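Local coordinates for protein sorbitol dehydrogenase (Gluconobacter oxydans, PDB 5ITG) that probably oxidises D-sorbitol to L-sorbose with an NADP cofactor, as a Rossmann-fold polyol dehydrogenase of the mannitol dehydrogenase family, at residues Ala39-Tyr44 with His261-Glu266; Glu46-His51 with Pro274-Ala279; Glu86-Gly91 with Ala257-Gln262; Asn194-Arg199 with Phe223-Val228. All coordinates share one frame; numbering follows the deposited sequence.

Contact 1: residues Ala39-Tyr44 with His261-Glu266; sequences AHEAFY and HQWVLE
Tyr-44 of helix 41-46 meets both His-261 and Trp-263, and here the aromatic cluster is most closely packed. Its ring lies obliquely against the indole, CD2 standing 3.4 Å from CE3 of Trp-263, while ND1 of His-261 donates to OH of Tyr-44 at 2.8 Å, OH lying in the imidazole plane. His-40 comes in over one indole face, CE1 being 3.5 Å from CG of Trp-263. With its CG anti to the backbone N (chi1 -174°), His-40 brings NE2 to the O of Gln-262 in a nearly straight 2.9 Å bond; a histidine fits because it is flat enough to pack and still donates. A phenylalanine in place of Tyr-44 would probably leave ND1 of His-261 without its acceptor and the imidazole freer to turn. The looser side lies at the partly exposed His-261, whose face receives the edge of Phe-43 in a T-shaped pair with centroids 4.9 Å apart. Glu-41 gives the indole a methylene, since its carboxylate bonds Ser-127. Phe-43 also rests on Leu-84 of strand 82-87, whereas Trp-263 packs on Val-228 and opens the middle strand of the sheet 226-228, 263-266 and 282-284.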
loop_
_atom_site.group_PDB
_atom_site.type_symbol
_atom_site.label_atom_id
_atom_site.label_comp_id
_atom_site.label_asym_id
_atom_site.label_seq_id
_atom_site.Cartn_x
_atom_site.Cartn_y
_atom_site.Cartn_z
ATOM N N ALA A 39 4.140 11.239 0.761
ATOM C CA ALA A 39 5.472 10.640 0.867
ATOM C C ALA A 39 5.826 9.728 -0.304
ATOM O O ALA A 39 6.966 9.274 -0.425
ATOM C CB ALA A 39 5.583 9.856 2.178
ATOM N N HIS A 40 4.858 9.460 -1.172
ATOM C CA HIS A 40 5.102 8.571 -2.300
ATOM C C HIS A 40 4.869 9.291 -3.628
ATOM O O HIS A 40 5.819 9.783 -4.233
ATOM C CB HIS A 40 4.207 7.326 -2.162
ATOM C CG HIS A 40 4.459 6.270 -3.193
ATOM N ND1 HIS A 40 3.787 6.231 -4.395
ATOM C CD2 HIS A 40 5.311 5.217 -3.205
ATOM C CE1 HIS A 40 4.211 5.197 -5.101
ATOM N NE2 HIS A 40 5.136 4.565 -4.401
ATOM N N GLU A 41 3.618 9.383 -4.071
ATOM C CA GLU A 41 3.327 10.062 -5.334
ATOM C C GLU A 41 3.929 11.474 -5.391
ATOM O O GLU A 41 4.616 11.831 -6.350
ATOM C CB GLU A 41 1.818 10.154 -5.568
ATOM C CG GLU A 41 1.469 10.658 -6.971
ATOM C CD GLU A 41 -0.011 10.917 -7.163
ATOM O OE1 GLU A 41 -0.823 10.154 -6.599
ATOM O OE2 GLU A 41 -0.365 11.872 -7.894
ATOM N N ALA A 42 3.668 12.278 -4.370
ATOM C CA ALA A 42 4.193 13.640 -4.336
ATOM C C ALA A 42 5.717 13.620 -4.338
ATOM O O ALA A 42 6.367 14.511 -4.896
ATOM C CB ALA A 42 3.675 14.372 -3.094
ATOM N N PHE A 43 6.276 12.589 -3.712
ATOM C CA PHE A 43 7.727 12.403 -3.606
ATOM C C PHE A 43 8.380 12.204 -4.968
ATOM O O PHE A 43 9.403 12.828 -5.270
ATOM C CB PHE A 43 8.017 11.189 -2.711
ATOM C CG PHE A 43 9.475 10.891 -2.530
ATOM C CD1 PHE A 43 10.259 11.669 -1.681
ATOM C CD2 PHE A 43 10.062 9.816 -3.188
ATOM C CE1 PHE A 43 11.611 11.378 -1.485
ATOM C CE2 PHE A 43 11.412 9.514 -3.002
ATOM C CZ PHE A 43 12.190 10.298 -2.146
ATOM N N TYR A 44 7.802 11.331 -5.789
ATOM C CA TYR A 44 8.356 11.079 -7.122
ATOM C C TYR A 44 8.203 12.292 -8.038
ATOM O O TYR A 44 9.123 12.636 -8.787
ATOM C CB TYR A 44 7.690 9.853 -7.760
ATOM C CG TYR A 44 8.161 8.536 -7.179
ATOM C CD1 TYR A 44 9.390 7.984 -7.550
ATOM C CD2 TYR A 44 7.382 7.846 -6.246
ATOM C CE1 TYR A 44 9.835 6.773 -7.009
ATOM C CE2 TYR A 44 7.816 6.635 -5.695
ATOM C CZ TYR A 44 9.040 6.105 -6.078
ATOM O OH TYR A 44 9.466 4.917 -5.526
ATOM N N HIS A 261 11.520 2.990 -1.118
ATOM C CA HIS A 261 10.330 3.412 -1.837
ATOM C C HIS A 261 10.324 2.747 -3.198
ATOM O O HIS A 261 11.378 2.528 -3.801
ATOM C CB HIS A 261 10.291 4.943 -1.966
ATOM C CG HIS A 261 11.501 5.536 -2.618
ATOM N ND1 HIS A 261 11.607 5.706 -3.982
ATOM C CD2 HIS A 261 12.655 6.010 -2.091
ATOM C CE1 HIS A 261 12.770 6.263 -4.267
ATOM N NE2 HIS A 261 13.426 6.458 -3.138
ATOM N N GLN A 262 9.138 2.390 -3.671
ATOM C CA GLN A 262 9.032 1.744 -4.964
ATOM C C GLN A 262 7.715 2.062 -5.632
ATOM O O GLN A 262 6.676 2.163 -4.971
ATOM C CB GLN A 262 9.177 0.224 -4.817
ATOM C CG GLN A 262 8.982 -0.545 -6.119
ATOM C CD GLN A 262 9.530 -1.963 -6.046
ATOM O OE1 GLN A 262 9.440 -2.627 -5.008
ATOM N NE2 GLN A 262 10.088 -2.439 -7.156
ATOM N N TRP A 263 7.765 2.222 -6.946
ATOM C CA TRP A 263 6.565 2.498 -7.709
ATOM C C TRP A 263 6.693 1.864 -9.082
ATOM O O TRP A 263 7.519 2.276 -9.890
ATOM C CB TRP A 263 6.347 4.003 -7.854
ATOM C CG TRP A 263 4.986 4.369 -8.385
ATOM C CD1 TRP A 263 3.960 3.518 -8.673
ATOM C CD2 TRP A 263 4.509 5.687 -8.678
ATOM N NE1 TRP A 263 2.868 4.226 -9.133
ATOM C CE2 TRP A 263 3.181 5.559 -9.144
ATOM C CE3 TRP A 263 5.075 6.967 -8.593
ATOM C CZ2 TRP A 263 2.411 6.662 -9.521
ATOM C CZ3 TRP A 263 4.309 8.065 -8.969
ATOM C CH2 TRP A 263 2.991 7.903 -9.427
ATOM N N VAL A 264 5.883 0.837 -9.317
ATOM C CA VAL A 264 5.862 0.147 -10.594
ATOM C C VAL A 264 4.567 0.615 -11.235
ATOM O O VAL A 264 3.498 0.505 -10.643
ATOM C CB VAL A 264 5.867 -1.373 -10.391
ATOM C CG1 VAL A 264 5.754 -2.078 -11.731
ATOM C CG2 VAL A 264 7.166 -1.785 -9.684
ATOM N N LEU A 265 4.658 1.135 -12.449
ATOM C CA LEU A 265 3.475 1.686 -13.093
ATOM C C LEU A 265 3.310 1.269 -14.545
ATOM O O LEU A 265 4.258 1.333 -15.326
ATOM C CB LEU A 265 3.570 3.210 -12.986
ATOM C CG LEU A 265 2.527 4.166 -13.557
ATOM C CD1 LEU A 265 1.226 4.045 -12.781
ATOM C CD2 LEU A 265 3.078 5.593 -13.460
ATOM N N GLU A 266 2.107 0.833 -14.905
ATOM C CA GLU A 266 1.840 0.450 -16.284
ATOM C C GLU A 266 1.838 1.740 -17.102
ATOM O O GLU A 266 1.225 2.738 -16.710
ATOM C CB GLU A 266 0.496 -0.281 -16.391
ATOM C CG GLU A 266 0.574 -1.727 -15.893
ATOM C CD GLU A 266 -0.767 -2.449 -15.885
ATOM O OE1 GLU A 266 -1.818 -1.803 -16.094
ATOM O OE2 GLU A 266 -0.765 -3.676 -15.648
#

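Contact 2: residues Glu46-His51 with Pro274-Ala279; sequences EQILEH and PPLEKA
Ile-48 packs against the two prolines and Ala-279 where two connecting segments of the Rossmann domain meet: the loop after helix 41-46, and the link between strands 263-266 and 282-284, which makes an inverse gamma turn at Pro-275, then 3-10 segment 276-279. Apolar contact dominates. CD1 of Ile-48 lies 3.8 Å from CB of Pro-274, its CB faces CG of Pro-275 at 4.0 Å, and its CG2 touches CB of Ala-279 at 3.8 Å. With CG1 between the backbone N and the carbonyl carbon (chi1 52°), one branch goes to Pro-274 and the other to the 3-10 turn. The rigid proline rings offer apolar carbons to it. A small residue suits the place of Ala-279, where the segments come closest (5.7 Å from its CA to CA of Gln-47) and its methyl also touches CB of Gln-47. Polar linkage is indirect: water 1 donates to OE1 of Gln-47 and O of Ala-279, and NE2 of Gln-47 bonds O of Phe-43. At the exposed side, the extended chain of Lys-278 crosses the imidazole of His-51. Its CD lies 3.4 Å from ND1 of His-51, a nitrogen that the contact buries and that has no polar partner in the model.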
loop_
_atom_site.group_PDB
_atom_site.type_symbol
_atom_site.label_atom_id
_atom_site.label_comp_id
_atom_site.label_asym_id
_atom_site.label_seq_id
_atom_site.Cartn_x
_atom_site.Cartn_y
_atom_site.Cartn_z
ATOM N N GLU A 46 8.085 15.364 -7.165
ATOM C CA GLU A 46 9.018 16.371 -6.675
ATOM C C GLU A 46 10.377 16.255 -7.369
ATOM O O GLU A 46 11.070 17.255 -7.566
ATOM C CB GLU A 46 9.210 16.208 -5.163
ATOM C CG GLU A 46 10.138 17.230 -4.525
ATOM C CD GLU A 46 9.428 18.523 -4.185
ATOM O OE1 GLU A 46 8.409 18.830 -4.837
ATOM O OE2 GLU A 46 9.892 19.238 -3.272
ATOM N N GLN A 47 10.741 15.032 -7.745
ATOM C CA GLN A 47 12.026 14.769 -8.384
ATOM C C GLN A 47 12.077 14.938 -9.901
ATOM O O GLN A 47 13.143 14.816 -10.495
ATOM C CB GLN A 47 12.497 13.365 -8.015
ATOM C CG GLN A 47 12.640 13.152 -6.518
ATOM C CD GLN A 47 12.829 11.692 -6.164
ATOM O OE1 GLN A 47 13.847 11.085 -6.505
ATOM N NE2 GLN A 47 11.838 11.112 -5.485
ATOM N N ILE A 48 10.941 15.205 -10.535
ATOM C CA ILE A 48 10.934 15.408 -11.981
ATOM C C ILE A 48 10.415 16.797 -12.342
ATOM O O ILE A 48 10.348 17.160 -13.514
ATOM C CB ILE A 48 10.076 14.334 -12.706
ATOM C CG1 ILE A 48 8.677 14.254 -12.092
ATOM C CG2 ILE A 48 10.766 12.978 -12.629
ATOM C CD1 ILE A 48 7.783 15.438 -12.417
ATOM N N LEU A 49 10.059 17.576 -11.324
ATOM C CA LEU A 49 9.535 18.920 -11.530
ATOM C C LEU A 49 10.603 19.862 -12.095
ATOM O O LEU A 49 10.286 20.874 -12.724
ATOM C CB LEU A 49 8.994 19.462 -10.206
ATOM C CG LEU A 49 7.555 19.987 -10.190
ATOM C CD1 LEU A 49 6.638 19.068 -10.979
ATOM C CD2 LEU A 49 7.085 20.101 -8.747
ATOM N N GLU A 50 11.866 19.526 -11.862
ATOM C CA GLU A 50 12.972 20.334 -12.362
ATOM C C GLU A 50 13.196 20.018 -13.838
ATOM O O GLU A 50 13.948 20.706 -14.521
ATOM C CB GLU A 50 14.246 20.027 -11.572
ATOM C CG GLU A 50 14.696 18.581 -11.689
ATOM C CD GLU A 50 15.908 18.279 -10.831
ATOM O OE1 GLU A 50 16.942 18.963 -11.006
ATOM O OE2 GLU A 50 15.826 17.357 -9.985
ATOM N N HIS A 51 12.532 18.970 -14.317
ATOM C CA HIS A 51 12.642 18.537 -15.708
ATOM C C HIS A 51 11.407 18.953 -16.496
ATOM O O HIS A 51 11.503 19.450 -17.620
ATOM C CB HIS A 51 12.779 17.015 -15.765
ATOM C CG HIS A 51 13.982 16.491 -15.049
ATOM N ND1 HIS A 51 14.050 15.207 -14.551
ATOM C CD2 HIS A 51 15.170 17.073 -14.756
ATOM C CE1 HIS A 51 15.227 15.021 -13.979
ATOM N NE2 HIS A 51 15.926 16.137 -14.090
ATOM N N PRO A 274 4.477 12.640 -16.682
ATOM C CA PRO A 274 5.785 13.171 -16.291
ATOM C C PRO A 274 6.851 12.121 -16.616
ATOM O O PRO A 274 6.531 10.947 -16.818
ATOM C CB PRO A 274 5.648 13.368 -14.783
ATOM C CG PRO A 274 4.172 13.513 -14.565
ATOM C CD PRO A 274 3.582 12.522 -15.519
ATOM N N PRO A 275 8.128 12.527 -16.679
ATOM C CA PRO A 275 9.200 11.571 -16.977
ATOM C C PRO A 275 9.584 10.852 -15.681
ATOM O O PRO A 275 10.721 10.927 -15.225
ATOM C CB PRO A 275 10.312 12.472 -17.498
ATOM C CG PRO A 275 10.157 13.695 -16.630
ATOM C CD PRO A 275 8.653 13.906 -16.618
ATOM N N LEU A 276 8.613 10.155 -15.096
ATOM C CA LEU A 276 8.793 9.441 -13.832
ATOM C C LEU A 276 9.965 8.458 -13.770
ATOM O O LEU A 276 10.517 8.219 -12.694
ATOM C CB LEU A 276 7.484 8.734 -13.459
ATOM C CG LEU A 276 6.295 9.691 -13.303
ATOM C CD1 LEU A 276 4.997 8.914 -13.079
ATOM C CD2 LEU A 276 6.560 10.624 -12.144
ATOM N N GLU A 277 10.348 7.876 -14.902
ATOM C CA GLU A 277 11.478 6.954 -14.884
ATOM C C GLU A 277 12.704 7.662 -14.307
ATOM O O GLU A 277 13.492 7.062 -13.577
ATOM C CB GLU A 277 11.782 6.423 -16.292
ATOM C CG GLU A 277 12.141 7.475 -17.336
ATOM C CD GLU A 277 10.976 8.385 -17.691
ATOM O OE1 GLU A 277 9.834 7.889 -17.777
ATOM O OE2 GLU A 277 11.208 9.597 -17.900
ATOM N N LYS A 278 12.847 8.950 -14.608
ATOM C CA LYS A 278 13.984 9.723 -14.113
ATOM C C LYS A 278 14.029 9.803 -12.590
ATOM O O LYS A 278 15.065 10.128 -12.013
ATOM C CB LYS A 278 13.962 11.137 -14.703
ATOM C CG LYS A 278 14.142 11.165 -16.212
ATOM C CD LYS A 278 14.226 12.583 -16.762
ATOM C CE LYS A 278 14.374 12.562 -18.280
ATOM N NZ LYS A 278 14.457 13.929 -18.863
ATOM N N ALA A 279 12.908 9.503 -11.943
ATOM C CA ALA A 279 12.831 9.542 -10.485
ATOM C C ALA A 279 12.844 8.134 -9.894
ATOM O O ALA A 279 12.645 7.953 -8.693
ATOM C CB ALA A 279 11.567 10.274 -10.050
HETATM O O HOH W 1 13.615 8.437 -6.176
#

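Contact 3: residues Glu86-Gly91 with Ala257-Gln262; sequences ETAPSG and AEDFHQ
A parallel beta pairing joins Glu-86 and Thr-87, at the end of strand 82-87, to Ala-257 and Glu-258, at the end of strand 255-258, within the large mixed sheet of the Rossmann domain. Thr-87 uses both its backbone N and its backbone O: the N donates to O of Ala-257 at 2.9 Å, nearly along the C=O axis, and the O accepts the N of Asp-259 at 3.1 Å. The second bond is more bent (139°), and its donor stands well above the carbonyl plane, as the chain leaves the strand at Asp-259. CA-H...O contacts support the ladder, one from CA of Glu-86 to O of Ala-257 at 3.3 Å. Glu-86 and Ala-257 share one face of the sheet, where Arg-230 packs against the small Ala-257, a side chain probably easing this close approach; that arginine, outside both segments, forms a salt bridge with Glu-86 and bonds O of Glu-258. Beyond the strands, the side chain of Asp-259 lies against residues 88-89. Its CG sits between the backbone N and the carbonyl carbon (chi1 64°), which sets the carboxylate beside Ala-88, with CG 3.7 Å from the methyl CB, and brings OD1 to 3.3 Å from CD of Pro-89. A type I turn from Ala-88 to Gly-91 follows, its last position having backbone angles that call for glycine. On one flank strand 93-106 pairs antiparallel with 82-87, and Thr-87 bonds Ser-93. On another, Arg-360 of helix 350-361 forms a salt bridge with Glu-258, and Asn-363 bonds O of Thr-87, so the sheet end meets the C-terminal domain.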
loop_
_atom_site.group_PDB
_atom_site.type_symbol
_atom_site.label_atom_id
_atom_site.label_comp_id
_atom_site.label_asym_id
_atom_site.label_seq_id
_atom_site.Cartn_x
_atom_site.Cartn_y
_atom_site.Cartn_z
ATOM N N GLU A 86 12.901 11.176 6.002
ATOM C CA GLU A 86 13.100 9.828 5.479
ATOM C C GLU A 86 14.118 9.132 6.378
ATOM O O GLU A 86 15.260 9.574 6.493
ATOM C CB GLU A 86 13.607 9.900 4.041
ATOM C CG GLU A 86 12.551 10.402 3.071
ATOM C CD GLU A 86 13.117 10.766 1.716
ATOM O OE1 GLU A 86 13.642 11.891 1.573
ATOM O OE2 GLU A 86 13.042 9.928 0.794
ATOM N N THR A 87 13.696 8.048 7.018
ATOM C CA THR A 87 14.561 7.317 7.942
ATOM C C THR A 87 15.007 5.949 7.437
ATOM O O THR A 87 14.182 5.095 7.124
ATOM C CB THR A 87 13.853 7.137 9.289
ATOM O OG1 THR A 87 13.435 8.420 9.773
ATOM C CG2 THR A 87 14.788 6.491 10.303
ATOM N N ALA A 88 16.323 5.746 7.387
ATOM C CA ALA A 88 16.909 4.489 6.914
ATOM C C ALA A 88 17.074 3.490 8.059
ATOM O O ALA A 88 17.056 3.867 9.222
ATOM C CB ALA A 88 18.257 4.767 6.266
ATOM N N PRO A 89 17.231 2.193 7.737
ATOM C CA PRO A 89 17.395 1.167 8.774
ATOM C C PRO A 89 18.647 1.401 9.627
ATOM O O PRO A 89 18.756 0.898 10.749
ATOM C CB PRO A 89 17.477 -0.127 7.969
ATOM C CG PRO A 89 16.656 0.183 6.737
ATOM C CD PRO A 89 17.131 1.575 6.402
ATOM N N SER A 90 19.589 2.167 9.077
ATOM C CA SER A 90 20.834 2.490 9.771
ATOM C C SER A 90 20.554 3.466 10.906
ATOM O O SER A 90 21.417 3.721 11.752
ATOM C CB SER A 90 21.832 3.125 8.798
ATOM O OG SER A 90 21.343 4.373 8.326
ATOM N N GLY A 91 19.342 4.012 10.920
ATOM C CA GLY A 91 18.968 4.954 11.955
ATOM C C GLY A 91 19.086 6.396 11.500
ATOM O O GLY A 91 18.488 7.294 12.093
ATOM N N ALA A 257 8.760 8.733 6.618
ATOM C CA ALA A 257 8.620 7.502 5.850
ATOM C C ALA A 257 9.963 6.795 5.837
ATOM O O ALA A 257 10.989 7.410 6.130
ATOM C CB ALA A 257 8.185 7.819 4.422
ATOM N N GLU A 258 9.953 5.503 5.508
ATOM C CA GLU A 258 11.195 4.741 5.437
ATOM C C GLU A 258 11.927 5.247 4.200
ATOM O O GLU A 258 11.304 5.790 3.282
ATOM C CB GLU A 258 10.903 3.237 5.301
ATOM C CG GLU A 258 10.206 2.846 4.006
ATOM C CD GLU A 258 9.909 1.356 3.916
ATOM O OE1 GLU A 258 10.691 0.547 4.465
ATOM O OE2 GLU A 258 8.899 0.989 3.278
ATOM N N ASP A 259 13.242 5.087 4.172
ATOM C CA ASP A 259 14.003 5.540 3.020
ATOM C C ASP A 259 13.624 4.734 1.779
ATOM O O ASP A 259 13.632 5.265 0.669
ATOM C CB ASP A 259 15.512 5.436 3.297
ATOM C CG ASP A 259 15.972 4.015 3.513
ATOM O OD1 ASP A 259 15.281 3.265 4.231
ATOM O OD2 ASP A 259 17.043 3.651 2.975
ATOM N N PHE A 260 13.279 3.460 1.967
ATOM C CA PHE A 260 12.884 2.603 0.845
ATOM C C PHE A 260 11.602 3.107 0.201
ATOM O O PHE A 260 10.696 3.574 0.885
ATOM C CB PHE A 260 12.637 1.162 1.299
ATOM C CG PHE A 260 12.104 0.271 0.201
ATOM C CD1 PHE A 260 12.975 -0.418 -0.644
ATOM C CD2 PHE A 260 10.729 0.163 -0.021
ATOM C CE1 PHE A 260 12.487 -1.204 -1.695
ATOM C CE2 PHE A 260 10.230 -0.624 -1.074
ATOM C CZ PHE A 260 11.113 -1.305 -1.909
ATOM N N HIS A 261 11.520 2.990 -1.118
ATOM C CA HIS A 261 10.330 3.412 -1.837
ATOM C C HIS A 261 10.324 2.747 -3.198
ATOM O O HIS A 261 11.378 2.528 -3.801
ATOM C CB HIS A 261 10.291 4.943 -1.966
ATOM C CG HIS A 261 11.501 5.536 -2.618
ATOM N ND1 HIS A 261 11.607 5.706 -3.982
ATOM C CD2 HIS A 261 12.655 6.010 -2.091
ATOM C CE1 HIS A 261 12.770 6.263 -4.267
ATOM N NE2 HIS A 261 13.426 6.458 -3.138
ATOM N N GLN A 262 9.138 2.390 -3.671
ATOM C CA GLN A 262 9.032 1.744 -4.964
ATOM C C GLN A 262 7.715 2.062 -5.632
ATOM O O GLN A 262 6.676 2.163 -4.971
ATOM C CB GLN A 262 9.177 0.224 -4.817
ATOM C CG GLN A 262 8.982 -0.545 -6.119
ATOM C CD GLN A 262 9.530 -1.963 -6.046
ATOM O OE1 GLN A 262 9.440 -2.627 -5.008
ATOM N NE2 GLN A 262 10.088 -2.439 -7.156
#

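Contact 4: residues Asn194-Arg199 with Phe223-Val228; sequences NGNVAR and FPNGMV
The start of helix 194-209 and the loop leading into strand 226-228 come so close that the CA atoms of Gly-195 and Asn-225 are 4.0 Å apart. Only a glycine suits this approach, because a CB at Gly-195 would clash with the carbonyl oxygens of Phe-223 and Pro-224. Asn-225 turns its amide onto the helix start: OD1 accepts the N of Asn-196 at 3.0 Å and, in a weak, strongly bent bond, the N of Gly-195. Its ND2 donates to OD1 of Asn-196 at 3.2 Å, the two amide planes standing 74° apart. An alanine in place of Asn-225 would probably leave these first-turn amides and OD1 of Asn-196 without those partners. Reciprocally, OD1 of Asn-194 accepts the N of Gly-226 at 2.8 Å, the N lying in the carbonyl plane on a lone pair, while ND2 of Asn-194 bonds the carbonyl of Asp-189. Water 2 donates to both OD1 of Asn-196 and O of Phe-223. Further along the helix, one face of the Phe-223 ring receives CA of Arg-199 in a CH-pi contact, 3.8 Å from the ring centroid. First-turn amides of a helix have no carbonyl one turn earlier within it, and an asparagine from the loop before strand 226-228 meeting them ties helix start to strand start in this Rossmann domain.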
loop_
_atom_site.group_PDB
_atom_site.type_symbol
_atom_site.label_atom_id
_atom_site.label_comp_id
_atom_site.label_asym_id
_atom_site.label_seq_id
_atom_site.Cartn_x
_atom_site.Cartn_y
_atom_site.Cartn_z
ATOM N N ASN A 194 -5.000 -2.171 -8.978
ATOM C CA ASN A 194 -5.750 -0.991 -8.558
ATOM C C ASN A 194 -6.395 -0.236 -9.718
ATOM O O ASN A 194 -7.437 0.389 -9.547
ATOM C CB ASN A 194 -4.861 -0.048 -7.720
ATOM C CG ASN A 194 -3.554 0.330 -8.413
ATOM O OD1 ASN A 194 -3.299 -0.044 -9.560
ATOM N ND2 ASN A 194 -2.720 1.085 -7.707
ATOM N N GLY A 195 -5.778 -0.301 -10.893
ATOM C CA GLY A 195 -6.337 0.373 -12.049
ATOM C C GLY A 195 -7.633 -0.274 -12.496
ATOM O O GLY A 195 -8.584 0.413 -12.901
ATOM N N ASN A 196 -7.677 -1.600 -12.437
ATOM C CA ASN A 196 -8.877 -2.326 -12.824
ATOM C C ASN A 196 -10.004 -1.990 -11.848
ATOM O O ASN A 196 -11.167 -1.906 -12.237
ATOM C CB ASN A 196 -8.622 -3.834 -12.825
ATOM C CG ASN A 196 -7.655 -4.266 -13.918
ATOM O OD1 ASN A 196 -7.199 -3.454 -14.721
ATOM N ND2 ASN A 196 -7.349 -5.552 -13.954
ATOM N N VAL A 197 -9.653 -1.802 -10.579
ATOM C CA VAL A 197 -10.645 -1.451 -9.565
ATOM C C VAL A 197 -11.217 -0.076 -9.904
ATOM O O VAL A 197 -12.433 0.110 -9.942
ATOM C CB VAL A 197 -10.019 -1.401 -8.154
ATOM C CG1 VAL A 197 -11.034 -0.862 -7.149
ATOM C CG2 VAL A 197 -9.558 -2.804 -7.746
ATOM N N ALA A 198 -10.328 0.881 -10.150
ATOM C CA ALA A 198 -10.728 2.233 -10.507
ATOM C C ALA A 198 -11.618 2.218 -11.762
ATOM O O ALA A 198 -12.660 2.878 -11.804
ATOM C CB ALA A 198 -9.491 3.083 -10.751
ATOM N N ARG A 199 -11.210 1.453 -12.772
ATOM C CA ARG A 199 -11.972 1.358 -14.013
ATOM C C ARG A 199 -13.400 0.876 -13.752
ATOM O O ARG A 199 -14.361 1.427 -14.297
ATOM C CB ARG A 199 -11.270 0.419 -14.999
ATOM C CG ARG A 199 -12.019 0.223 -16.313
ATOM C CD ARG A 199 -11.177 -0.528 -17.333
ATOM N NE ARG A 199 -10.831 -1.867 -16.872
ATOM C CZ ARG A 199 -9.988 -2.687 -17.497
ATOM N NH1 ARG A 199 -9.392 -2.306 -18.621
ATOM N NH2 ARG A 199 -9.742 -3.889 -16.995
ATOM N N PHE A 223 -6.760 3.643 -17.304
ATOM C CA PHE A 223 -6.740 3.284 -15.880
ATOM C C PHE A 223 -5.570 2.328 -15.605
ATOM O O PHE A 223 -5.778 1.157 -15.260
ATOM C CB PHE A 223 -8.047 2.586 -15.480
ATOM C CG PHE A 223 -9.290 3.389 -15.764
ATOM C CD1 PHE A 223 -9.826 3.443 -17.049
ATOM C CD2 PHE A 223 -9.924 4.092 -14.742
ATOM C CE1 PHE A 223 -10.978 4.188 -17.313
ATOM C CE2 PHE A 223 -11.076 4.840 -14.995
ATOM C CZ PHE A 223 -11.603 4.888 -16.284
ATOM N N PRO A 224 -4.330 2.827 -15.720
ATOM C CA PRO A 224 -3.166 1.974 -15.489
ATOM C C PRO A 224 -3.104 1.404 -14.090
ATOM O O PRO A 224 -3.498 2.057 -13.122
ATOM C CB PRO A 224 -1.992 2.907 -15.777
ATOM C CG PRO A 224 -2.510 4.229 -15.271
ATOM C CD PRO A 224 -3.925 4.242 -15.836
ATOM N N ASN A 225 -2.610 0.175 -13.995
ATOM C CA ASN A 225 -2.438 -0.472 -12.697
ATOM C C ASN A 225 -1.041 -0.093 -12.226
ATOM O O ASN A 225 -0.122 0.078 -13.038
ATOM C CB ASN A 225 -2.506 -1.989 -12.826
ATOM C CG ASN A 225 -3.889 -2.486 -13.156
ATOM O OD1 ASN A 225 -4.818 -2.361 -12.359
ATOM N ND2 ASN A 225 -4.032 -3.071 -14.336
ATOM N N GLY A 226 -0.879 0.031 -10.920
ATOM C CA GLY A 226 0.421 0.364 -10.384
ATOM C C GLY A 226 0.645 -0.370 -9.081
ATOM O O GLY A 226 -0.303 -0.664 -8.350
HETATM N N MSE A 227 1.902 -0.668 -8.780
HETATM C CA MSE A 227 2.219 -1.349 -7.538
HETATM C C MSE A 227 2.968 -0.311 -6.710
HETATM O O MSE A 227 3.960 0.249 -7.167
HETATM C CB MSE A 227 3.107 -2.552 -7.831
HETATM C CG MSE A 227 3.014 -3.636 -6.807
HETATM SE SE MSE A 227 4.770 -4.212 -6.432
HETATM C CE MSE A 227 5.174 -2.673 -5.343
ATOM N N VAL A 228 2.492 -0.031 -5.504
ATOM C CA VAL A 228 3.136 0.993 -4.689
ATOM C C VAL A 228 3.555 0.471 -3.318
ATOM O O VAL A 228 2.905 -0.406 -2.752
ATOM C CB VAL A 228 2.191 2.193 -4.496
ATOM C CG1 VAL A 228 1.753 2.734 -5.865
ATOM C CG2 VAL A 228 0.967 1.768 -3.676
HETATM O O HOH W 2 -7.281 -1.077 -15.913
#

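The first segments come in the order of contacts 1, 2, 3 and 4, and the second segments return as 4, 3, 1 and 2; contact 4 is therefore nested inside the other three, while contacts 1 and 2 cross. Contact 1, the hub, touches all three others, its centre about 11, 13 and 14 Å from those of contacts 2, 4 and 3. It shares His-261 and Gln-262 with contact 3, and its strand 263-266 neighbours strand 226-228 of contact 4 in the three-stranded sheet. The centres of contacts 3 and 4 are about 25 Å apart. Contacts 1, 2 and 3 bring early segments of the Rossmann domain back to later ones; contact 4 closes a short local loop.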